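Local coordinates for protein DJ-1 homolog D (Arabidopsis thaliana, PDB 4OGG) that belongs to the DJ-1/PfpI family and carries two domains of that family, one after the other, in a single chain, at residues R3-L8 with F28-H33; T192-R197 with L380-S385. All coordinates share one frame; numbering follows the deposited sequence.

Contact 1 (R3-L8 with F28-H33)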
ATOM      1  N   ARG C   3      38.323  12.981   7.885  1.00 22.63           N
ATOM      2  CA  ARG C   3      37.657  13.289   6.621  1.00 19.03           C
ATOM      3  C   ARG C   3      36.189  13.625   6.873  1.00 17.49           C
ATOM      4  O   ARG C   3      35.567  13.086   7.787  1.00 17.53           O
ATOM      5  CB  ARG C   3      37.749  12.101   5.653  1.00 18.86           C
ATOM      6  CG  ARG C   3      39.155  11.822   5.111  1.00 18.82           C
ATOM      7  CD  ARG C   3      39.636  12.943   4.188  1.00 19.52           C
ATOM      8  NE  ARG C   3      40.962  12.675   3.628  1.00 19.17           N
ATOM      9  CZ  ARG C   3      42.106  12.800   4.297  1.00 21.27           C
ATOM     10  NH1 ARG C   3      42.101  13.194   5.566  1.00 18.69           N
ATOM     11  NH2 ARG C   3      43.256  12.525   3.696  1.00 18.50           N
ATOM     12  N   THR C   4      35.648  14.527   6.064  1.00 17.11           N
ATOM     13  CA  THR C   4      34.253  14.927   6.195  1.00 17.10           C
ATOM     14  C   THR C   4      33.608  14.946   4.815  1.00 15.55           C
ATOM     15  O   THR C   4      34.102  15.596   3.895  1.00 17.33           O
ATOM     16  CB  THR C   4      34.143  16.316   6.850  1.00 18.26           C
ATOM     17  OG1 THR C   4      34.813  16.291   8.115  1.00 21.40           O
ATOM     18  CG2 THR C   4      32.687  16.692   7.075  1.00 18.40           C
ATOM     19  N   VAL C   5      32.499  14.226   4.680  1.00 15.05           N
ATOM     20  CA  VAL C   5      31.790  14.129   3.414  1.00 14.61           C
ATOM     21  C   VAL C   5      30.374  14.688   3.508  1.00 14.71           C
ATOM     22  O   VAL C   5      29.721  14.582   4.548  1.00 13.94           O
ATOM     23  CB  VAL C   5      31.718  12.653   2.954  1.00 16.13           C
ATOM     24  CG1 VAL C   5      30.761  12.501   1.783  1.00 16.98           C
ATOM     25  CG2 VAL C   5      33.110  12.167   2.569  1.00 16.03           C
ATOM     26  N   LEU C   6      29.909  15.279   2.415  1.00 14.00           N
ATOM     27  CA  LEU C   6      28.568  15.843   2.353  1.00 14.12           C
ATOM     28  C   LEU C   6      27.714  14.993   1.408  1.00 13.24           C
ATOM     29  O   LEU C   6      28.174  14.603   0.337  1.00 12.95           O
ATOM     30  CB  LEU C   6      28.625  17.279   1.826  1.00 15.43           C
ATOM     31  CG  LEU C   6      27.305  18.047   1.736  1.00 16.38           C
ATOM     32  CD1 LEU C   6      26.762  18.280   3.142  1.00 16.17           C
ATOM     33  CD2 LEU C   6      27.527  19.378   1.026  1.00 16.18           C
ATOM     34  N   ILE C   7      26.486  14.688   1.818  1.00 13.57           N
ATOM     35  CA  ILE C   7      25.581  13.919   0.969  1.00 13.19           C
ATOM     36  C   ILE C   7      24.439  14.850   0.569  1.00 14.21           C
ATOM     37  O   ILE C   7      23.773  15.448   1.423  1.00 13.15           O
ATOM     38  CB  ILE C   7      25.004  12.673   1.694  1.00 15.08           C
ATOM     39  CG1 ILE C   7      26.136  11.704   2.057  1.00 16.64           C
ATOM     40  CG2 ILE C   7      23.994  11.965   0.786  1.00 14.63           C
ATOM     41  CD1 ILE C   7      25.658  10.398   2.695  1.00 15.05           C
ATOM     42  N   LEU C   8      24.241  14.987  -0.737  1.00 12.70           N
ATOM     43  CA  LEU C   8      23.195  15.844  -1.288  1.00 12.39           C
ATOM     44  C   LEU C   8      21.885  15.066  -1.349  1.00 13.79           C
ATOM     45  O   LEU C   8      21.660  14.275  -2.265  1.00 15.03           O
ATOM     46  CB  LEU C   8      23.607  16.313  -2.683  1.00 14.22           C
ATOM     47  CG  LEU C   8      22.621  17.147  -3.501  1.00 16.43           C
ATOM     48  CD1 LEU C   8      22.214  18.393  -2.728  1.00 16.55           C
ATOM     49  CD2 LEU C   8      23.274  17.525  -4.820  1.00 16.67           C
ATOM     50  N   PHE C  28      33.621   3.720   8.462  1.00 16.43           N
ATOM     51  CA  PHE C  28      35.022   3.773   8.068  1.00 17.93           C
ATOM     52  C   PHE C  28      35.784   4.950   8.659  1.00 18.40           C
ATOM     53  O   PHE C  28      36.933   5.199   8.290  1.00 18.44           O
ATOM     54  CB  PHE C  28      35.146   3.807   6.544  1.00 16.51           C
ATOM     55  CG  PHE C  28      34.440   2.676   5.852  1.00 16.47           C
ATOM     56  CD1 PHE C  28      34.160   1.489   6.524  1.00 14.75           C
ATOM     57  CD2 PHE C  28      34.078   2.789   4.514  1.00 14.36           C
ATOM     58  CE1 PHE C  28      33.526   0.431   5.873  1.00 16.25           C
ATOM     59  CE2 PHE C  28      33.446   1.735   3.856  1.00 15.00           C
ATOM     60  CZ  PHE C  28      33.170   0.555   4.538  1.00 13.55           C
ATOM     61  N   GLY C  29      35.140   5.677   9.566  1.00 18.07           N
ATOM     62  CA  GLY C  29      35.793   6.802  10.210  1.00 19.30           C
ATOM     63  C   GLY C  29      35.626   8.147   9.533  1.00 19.52           C
ATOM     64  O   GLY C  29      36.381   9.077   9.806  1.00 21.04           O
ATOM     65  N   ILE C  30      34.642   8.261   8.651  1.00 17.14           N
ATOM     66  CA  ILE C  30      34.402   9.515   7.948  1.00 17.56           C
ATOM     67  C   ILE C  30      33.206  10.231   8.555  1.00 18.12           C
ATOM     68  O   ILE C  30      32.187   9.605   8.836  1.00 18.05           O
ATOM     69  CB  ILE C  30      34.100   9.266   6.449  1.00 15.87           C
ATOM     70  CG1 ILE C  30      35.286   8.566   5.783  1.00 17.07           C
ATOM     71  CG2 ILE C  30      33.803  10.585   5.746  1.00 15.04           C
ATOM     72  CD1 ILE C  30      35.010   8.101   4.364  1.00 17.15           C
ATOM     73  N   THR C  31      33.334  11.536   8.777  1.00 16.39           N
ATOM     74  CA  THR C  31      32.224  12.313   9.319  1.00 18.15           C
ATOM     75  C   THR C  31      31.343  12.640   8.124  1.00 16.09           C
ATOM     76  O   THR C  31      31.828  13.160   7.123  1.00 15.05           O
ATOM     77  CB  THR C  31      32.711  13.622   9.966  1.00 17.72           C
ATOM     78  OG1 THR C  31      33.496  13.313  11.123  1.00 20.79           O
ATOM     79  CG2 THR C  31      31.527  14.494  10.374  1.00 19.30           C
ATOM     80  N   VAL C  32      30.056  12.329   8.226  1.00 16.37           N
ATOM     81  CA  VAL C  32      29.135  12.571   7.123  1.00 14.53           C
ATOM     82  C   VAL C  32      27.970  13.484   7.488  1.00 15.32           C
ATOM     83  O   VAL C  32      27.284  13.271   8.489  1.00 14.57           O
ATOM     84  CB  VAL C  32      28.544  11.244   6.586  1.00 13.10           C
ATOM     85  CG1 VAL C  32      27.679  11.517   5.352  1.00 13.40           C
ATOM     86  CG2 VAL C  32      29.663  10.272   6.251  1.00 12.07           C
ATOM     87  N   HIS C  33      27.752  14.494   6.655  1.00 15.04           N
ATOM     88  CA  HIS C  33      26.662  15.442   6.847  1.00 15.99           C
ATOM     89  C   HIS C  33      25.664  15.287   5.709  1.00 14.59           C
ATOM     90  O   HIS C  33      26.047  15.079   4.558  1.00 15.49           O
ATOM     91  CB  HIS C  33      27.199  16.875   6.873  1.00 16.65           C
ATOM     92  CG  HIS C  33      27.944  17.215   8.124  1.00 19.25           C
ATOM     93  ND1 HIS C  33      28.582  18.423   8.305  1.00 20.96           N
ATOM     94  CD2 HIS C  33      28.139  16.512   9.265  1.00 21.37           C
ATOM     95  CE1 HIS C  33      29.137  18.450   9.503  1.00 22.65           C
ATOM     96  NE2 HIS C  33      28.883  17.302  10.107  1.00 22.19           N
TER

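Contact 2 (T192-R197 with L380-S385)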
ATOM      1  N   THR C 192      43.176  -2.098   4.666  1.00 17.83           N
ATOM      2  CA  THR C 192      44.036  -3.234   4.971  1.00 18.72           C
ATOM      3  C   THR C 192      43.305  -4.299   5.774  1.00 20.23           C
ATOM      4  O   THR C 192      42.363  -3.997   6.509  1.00 19.37           O
ATOM      5  CB  THR C 192      45.277  -2.798   5.776  1.00 17.49           C
ATOM      6  OG1 THR C 192      44.863  -2.069   6.936  1.00 19.71           O
ATOM      7  CG2 THR C 192      46.185  -1.922   4.928  1.00 19.70           C
ATOM      8  N   GLY C 193      43.754  -5.544   5.622  1.00 20.40           N
ATOM      9  CA  GLY C 193      43.171  -6.665   6.341  1.00 21.97           C
ATOM     10  C   GLY C 193      41.759  -7.042   5.928  1.00 23.07           C
ATOM     11  O   GLY C 193      41.043  -7.684   6.698  1.00 22.89           O
ATOM     12  N   ALA C 194      41.368  -6.670   4.712  1.00 24.00           N
ATOM     13  CA  ALA C 194      40.023  -6.955   4.217  1.00 25.07           C
ATOM     14  C   ALA C 194      39.863  -8.312   3.535  1.00 26.40           C
ATOM     15  O   ALA C 194      38.805  -8.609   2.978  1.00 26.37           O
ATOM     16  CB  ALA C 194      39.577  -5.845   3.271  1.00 24.37           C
ATOM     17  N   ASN C 195      40.904  -9.136   3.571  1.00 27.02           N
ATOM     18  CA  ASN C 195      40.825 -10.459   2.962  1.00 28.14           C
ATOM     19  C   ASN C 195      40.105 -11.391   3.933  1.00 27.65           C
ATOM     20  O   ASN C 195      40.727 -12.227   4.590  1.00 27.22           O
ATOM     21  CB  ASN C 195      42.227 -10.995   2.657  1.00 31.97           C
ATOM     22  CG  ASN C 195      42.194 -12.341   1.961  1.00 33.86           C
ATOM     23  OD1 ASN C 195      41.442 -12.537   1.005  1.00 37.05           O
ATOM     24  ND2 ASN C 195      43.017 -13.274   2.429  1.00 37.86           N
ATOM     25  N   LYS C 196      38.788 -11.233   4.023  1.00 25.10           N
ATOM     26  CA  LYS C 196      37.974 -12.038   4.925  1.00 25.18           C
ATOM     27  C   LYS C 196      36.711 -12.545   4.239  1.00 24.75           C
ATOM     28  O   LYS C 196      36.233 -11.950   3.274  1.00 25.67           O
ATOM     29  CB  LYS C 196      37.576 -11.207   6.150  1.00 24.65           C
ATOM     30  CG  LYS C 196      38.739 -10.637   6.947  1.00 25.35           C
ATOM     31  CD  LYS C 196      39.567 -11.733   7.602  1.00 28.23           C
ATOM     32  CE  LYS C 196      40.636 -11.148   8.513  1.00 30.99           C
ATOM     33  NZ  LYS C 196      41.573 -10.246   7.780  1.00 31.69           N
ATOM     34  N   ARG C 197      36.178 -13.653   4.744  1.00 25.12           N
ATOM     35  CA  ARG C 197      34.952 -14.237   4.213  1.00 23.87           C
ATOM     36  C   ARG C 197      33.888 -14.099   5.297  1.00 23.16           C
ATOM     37  O   ARG C 197      34.085 -14.544   6.430  1.00 21.10           O
ATOM     38  CB  ARG C 197      35.161 -15.713   3.871  1.00 26.36           C
ATOM     39  CG  ARG C 197      36.063 -15.947   2.672  1.00 30.94           C
ATOM     40  CD  ARG C 197      36.389 -17.423   2.510  1.00 32.38           C
ATOM     41  NE  ARG C 197      35.195 -18.246   2.329  1.00 35.36           N
ATOM     42  CZ  ARG C 197      34.406 -18.196   1.261  1.00 36.46           C
ATOM     43  NH1 ARG C 197      34.678 -17.360   0.268  1.00 36.75           N
ATOM     44  NH2 ARG C 197      33.347 -18.991   1.182  1.00 37.19           N
ATOM     45  N   LEU C 380      37.870  -8.068  13.189  1.00 25.92           N
ATOM     46  CA  LEU C 380      38.424  -8.729  12.012  1.00 24.71           C
ATOM     47  C   LEU C 380      39.791  -8.173  11.622  1.00 24.15           C
ATOM     48  O   LEU C 380      40.470  -8.728  10.759  1.00 24.87           O
ATOM     49  CB  LEU C 380      37.460  -8.600  10.829  1.00 24.50           C
ATOM     50  CG  LEU C 380      36.186  -9.445  10.903  1.00 23.40           C
ATOM     51  CD1 LEU C 380      35.254  -9.080   9.760  1.00 22.17           C
ATOM     52  CD2 LEU C 380      36.556 -10.924  10.851  1.00 25.13           C
ATOM     53  N   GLY C 381      40.189  -7.078  12.257  1.00 22.87           N
ATOM     54  CA  GLY C 381      41.475  -6.477  11.950  1.00 23.11           C
ATOM     55  C   GLY C 381      41.477  -5.686  10.654  1.00 23.36           C
ATOM     56  O   GLY C 381      42.535  -5.455  10.066  1.00 22.71           O
ATOM     57  N   ILE C 382      40.291  -5.280  10.202  1.00 21.24           N
ATOM     58  CA  ILE C 382      40.161  -4.496   8.975  1.00 19.93           C
ATOM     59  C   ILE C 382      40.273  -3.020   9.328  1.00 20.04           C
ATOM     60  O   ILE C 382      39.595  -2.541  10.240  1.00 20.30           O
ATOM     61  CB  ILE C 382      38.795  -4.720   8.289  1.00 19.42           C
ATOM     62  CG1 ILE C 382      38.589  -6.204   7.995  1.00 17.83           C
ATOM     63  CG2 ILE C 382      38.729  -3.917   6.996  1.00 19.35           C
ATOM     64  CD1 ILE C 382      37.217  -6.531   7.416  1.00 18.54           C
ATOM     65  N   GLN C 383      41.119  -2.298   8.601  1.00 19.63           N
ATOM     66  CA  GLN C 383      41.308  -0.881   8.867  1.00 19.16           C
ATOM     67  C   GLN C 383      41.263  -0.017   7.618  1.00 18.79           C
ATOM     68  O   GLN C 383      41.661  -0.444   6.535  1.00 18.17           O
ATOM     69  CB  GLN C 383      42.656  -0.647   9.549  1.00 22.33           C
ATOM     70  CG  GLN C 383      42.923  -1.525  10.755  1.00 26.76           C
ATOM     71  CD  GLN C 383      44.310  -1.296  11.319  1.00 30.69           C
ATOM     72  OE1 GLN C 383      44.618  -0.213  11.820  1.00 32.22           O
ATOM     73  NE2 GLN C 383      45.162  -2.312  11.226  1.00 33.51           N
ATOM     74  N   VAL C 384      40.765   1.201   7.788  1.00 17.89           N
ATOM     75  CA  VAL C 384      40.710   2.180   6.710  1.00 18.27           C
ATOM     76  C   VAL C 384      41.523   3.333   7.268  1.00 18.92           C
ATOM     77  O   VAL C 384      41.164   3.911   8.292  1.00 19.71           O
ATOM     78  CB  VAL C 384      39.274   2.659   6.423  1.00 18.25           C
ATOM     79  CG1 VAL C 384      39.296   3.735   5.339  1.00 18.44           C
ATOM     80  CG2 VAL C 384      38.419   1.486   5.975  1.00 15.96           C
ATOM     81  N   SER C 385      42.629   3.646   6.604  1.00 19.06           N
ATOM     82  CA  SER C 385      43.514   4.706   7.054  1.00 19.62           C
ATOM     83  C   SER C 385      43.659   5.785   5.994  1.00 20.10           C
ATOM     84  O   SER C 385      43.940   5.493   4.834  1.00 20.03           O
ATOM     85  CB  SER C 385      44.889   4.119   7.375  1.00 20.22           C
ATOM     86  OG  SER C 385      44.773   3.024   8.268  1.00 23.32           O
TER
HETATM   87  O   HOH W   1      44.423  -3.878   8.913  1.00 20.45           O
HETATM   88  O   HOH W   2      44.680   0.792   6.608  1.00 24.37           O

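Contact 1 (R3-L8 with F28-H33)
Arg-3 O accepts the N-H of Thr-31, 2.9 Å from O to N, in the parallel pairing of strands 3-8 and 30-35. The end of its side chain leads away from the neighbouring strand, and NE bonds to the O of Leu-187. Thr-4 lies beside Thr-31, both side chains pointing the same way. Its methyl CG2, set anti to the backbone N, comes 3.6 Å from Thr-31 O. Val-5 grips the partner strand twice: its N gives a hydrogen bond to Thr-31 O at 2.7 Å, and its O takes one from His-33 N. On its side chain, CG2 meets CG2 of Ile-30 at 3.6 Å, on the face where Phe-183 of helix 176-186 also packs. Leu-6 CD1 lies 4.0 Å from His-33 CB, the two side chains crossing at about a right angle. The imidazole of His-33 is held from elsewhere, ND1 bonding to Tyr-80 OH. Ile-7 N bonds to His-33 O, and the pairing runs on to Val-35. Ile-7 CD1 reaches CG1 of Val-32 at 3.5 Å, while Val-32 also packs on Phe-22 and Leu-25 of helix 15-27. The two strands and that helix make a right-handed beta-alpha-beta crossover of the Rossmann-like domain. The chemistry implies a division of labour: main-chain bonds fix the register, and branched apolar groups of Val-5, Ile-7, Ile-30 and Val-32 pack on the face that helices 15-27 and 176-186 cover.

Contact 2 (T192-R197 with L380-S385)
A short antiparallel pairing, two strands wide, ends here, and helix 369-380 closes beside it in a Schellman motif with Gly-381 at positive phi. Thr-192 and Gln-383 form a hydrogen-bonded pair. Thr-192 N donates a hydrogen bond to Gln-383 O at 2.9 Å, and Gln-383 N returns a bond to Thr-192 O at 3.0 Å. Beyond this pair the chain turns at Gly-193, which also has positive phi. Across from it, Ile-382 follows Gly-381. Its CG1 lies anti to the carbonyl carbon (chi1 -57°), and this sets it tightly against Gly-193 O, 3.1 Å away. Ile-382 also packs on Leu-221 of helix 208-221 and on Met-377. The Lys-196 chain folds back at its second and fourth torsions (-66° and -59°), which brings NZ to Gly-193 O at 2.8 Å, from above the carbonyl plane, while CE lies 3.3 Å from Leu-380 O. Two waters tie the edge together. One links the hydroxyl of Thr-192 to that of Ser-385. The other binds Thr-192 OG1 at 2.7 Å, donates to Gly-381 O, and accepts a bond from Gln-383 NE2 at 2.9 Å.

In the fold
Both segments of contact 1 precede those of contact 2 in the chain. Their centres lie about 20 Å apart. Contact 1 joins the first two strands of the six-stranded sheet in the N-terminal half. Contact 2 sits where strand 189-192 leads into the second half, whose own six-stranded sheet has the same strand order. There the chain's last strand, 383-386, returns to pair with 189-192. The two places touch by packing, Phe-28 O lying 3.9 Å from Val-384 CB. Phe-386 of the same strand meets Arg-3 and Ile-30. The C-terminal strand therefore packs against the N-terminal domain and helps join the two similar halves.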